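Local coordinates for general secretion pathway protein L (Vibrio parahaemolyticus, PDB 2W7V), which is an inner-membrane component of the type II secretion system whose periplasmic domain forms a dimer, and probably helps assemble the protein-export machinery, at residues A[26-31]-A[44-49]. Residues are numbered along the deposited sequence; the frame is centred on the assembly and turned at random.
Sequences DLEITS and HARSSD. With EDO (1,2-ethanediol), chain C.
Arg46 runs alongside Glu28, both side chains pointing the same way off one face of the sheet. From CB, the Arg46 chain turns to place CG between the backbone N and the carbonyl carbon (chi1 58°), and is then extended to NE. That CG packs on CB of Glu28 at 3.8 Å. Next, CD passes CG2 of Thr30; the Thr30 side chain crosses that of Arg46 at about a right angle. NE lies 3.6 Å from Thr30 CG2 and 3.3 Å from Glu28 OE2. At the tip, NH2 makes a salt bridge to Glu28 OE2 at 2.7 Å. The hydrogen bond within it is weak and bent; the carboxylate and guanidinium planes stand 67° apart. Beneath these side chains, Glu28 and Arg46 form an antiparallel hydrogen-bonded pair of the hairpin of strands 28-35 and 40-47. A classic beta bulge follows, with Thr30 and Ser31 both facing His44. Thr30 N reaches His44 O at 3.1 Å from above the carbonyl plane. On the other face, Ala45 CB meets Ile29 CD1 at 3.6 Å and also touches Leu27 CD1. Ser47 OG donates to Asp26 O at 2.6 Å. It also accepts from Asp49 N, two residues on, which makes an ST turn.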
# COMPACT_ATOMS: atom_id res chain seq x y z
N ASP A 26 11.05 12.36 11.08
CA ASP A 26 10.07 12.49 12.13
C ASP A 26 8.65 12.31 11.52
O ASP A 26 7.69 12.94 11.96
CB ASP A 26 10.26 13.84 12.85
CG ASP A 26 9.46 13.96 14.18
OD1 ASP A 26 8.89 12.95 14.64
OD2 ASP A 26 9.41 15.08 14.76
N LEU A 27 8.55 11.47 10.48
CA LEU A 27 7.27 11.08 9.93
C LEU A 27 7.12 9.57 9.90
O LEU A 27 7.72 8.92 9.09
CB LEU A 27 7.05 11.63 8.50
CG LEU A 27 5.60 11.57 7.96
CD1 LEU A 27 4.65 12.48 8.72
CD2 LEU A 27 5.50 11.86 6.46
N GLU A 28 6.27 9.03 10.74
CA GLU A 28 6.05 7.60 10.81
C GLU A 28 4.78 7.24 10.09
O GLU A 28 3.75 7.71 10.48
CB GLU A 28 5.88 7.26 12.27
CG GLU A 28 6.35 5.94 12.68
CD GLU A 28 6.63 5.91 14.18
OE1 GLU A 28 7.32 6.83 14.67
OE2 GLU A 28 6.13 4.99 14.84
N ILE A 29 4.84 6.36 9.09
CA ILE A 29 3.64 5.82 8.42
C ILE A 29 3.06 4.66 9.21
O ILE A 29 3.66 3.62 9.30
CB ILE A 29 3.94 5.36 6.97
CG1 ILE A 29 4.68 6.48 6.23
CG2 ILE A 29 2.63 4.98 6.19
CD1 ILE A 29 4.05 7.86 6.32
N THR A 30 1.89 4.87 9.80
CA THR A 30 1.23 3.83 10.56
C THR A 30 0.33 2.94 9.67
O THR A 30 0.15 1.74 9.94
CB THR A 30 0.41 4.45 11.69
OG1 THR A 30 -0.52 5.36 11.15
CG2 THR A 30 1.31 5.20 12.66
N SER A 31 -0.23 3.50 8.60
CA SER A 31 -0.90 2.64 7.62
C SER A 31 -1.05 3.30 6.29
O SER A 31 -0.99 4.48 6.17
CB SER A 31 -2.30 2.24 8.10
OG SER A 31 -3.23 3.26 7.81
N HIS A 44 -2.08 7.11 6.66
CA HIS A 44 -2.04 7.71 7.96
C HIS A 44 -0.60 7.74 8.43
O HIS A 44 0.15 6.84 8.14
CB HIS A 44 -2.92 6.98 8.99
CG HIS A 44 -4.36 6.87 8.59
ND1 HIS A 44 -5.25 6.05 9.24
CD2 HIS A 44 -5.05 7.45 7.58
CE1 HIS A 44 -6.44 6.13 8.66
NE2 HIS A 44 -6.34 6.99 7.65
N ALA A 45 -0.22 8.83 9.11
CA ALA A 45 1.12 9.01 9.67
C ALA A 45 1.07 9.79 10.99
O ALA A 45 0.05 10.37 11.36
CB ALA A 45 2.05 9.71 8.64
N ARG A 46 2.18 9.78 11.71
CA ARG A 46 2.31 10.55 12.94
C ARG A 46 3.72 11.12 13.10
O ARG A 46 4.69 10.61 12.56
CB ARG A 46 1.99 9.68 14.15
CG ARG A 46 2.86 8.46 14.22
CD ARG A 46 2.50 7.65 15.40
NE ARG A 46 3.25 6.40 15.42
CZ ARG A 46 3.37 5.64 16.50
NH1 ARG A 46 2.86 6.01 17.67
NH2 ARG A 46 4.06 4.50 16.43
N SER A 47 3.79 12.18 13.88
CA SER A 47 5.02 12.89 14.12
C SER A 47 4.96 13.47 15.52
O SER A 47 3.95 13.32 16.20
CB SER A 47 5.13 14.01 13.09
OG SER A 47 6.33 14.74 13.22
N SER A 48 6.06 14.10 15.93
CA SER A 48 6.13 14.92 17.15
C SER A 48 5.68 16.37 16.90
O SER A 48 5.50 17.13 17.83
CB SER A 48 7.56 14.92 17.69
OG SER A 48 8.46 15.54 16.78
N ASP A 49 5.49 16.72 15.64
CA ASP A 49 5.15 18.09 15.25
C ASP A 49 4.41 18.15 13.93
O ASP A 49 4.32 17.17 13.23
CB ASP A 49 6.45 18.89 15.16
CG ASP A 49 6.21 20.37 15.00
OD1 ASP A 49 5.31 20.94 15.69
OD2 ASP A 49 6.92 20.95 14.16
C1 EDO C . 11.45 8.99 8.39
O1 EDO C . 12.46 9.21 7.43
C2 EDO C . 10.38 8.16 7.69
O2 EDO C . 9.42 8.93 6.98
O HOH W 1 -1.18 7.48 12.87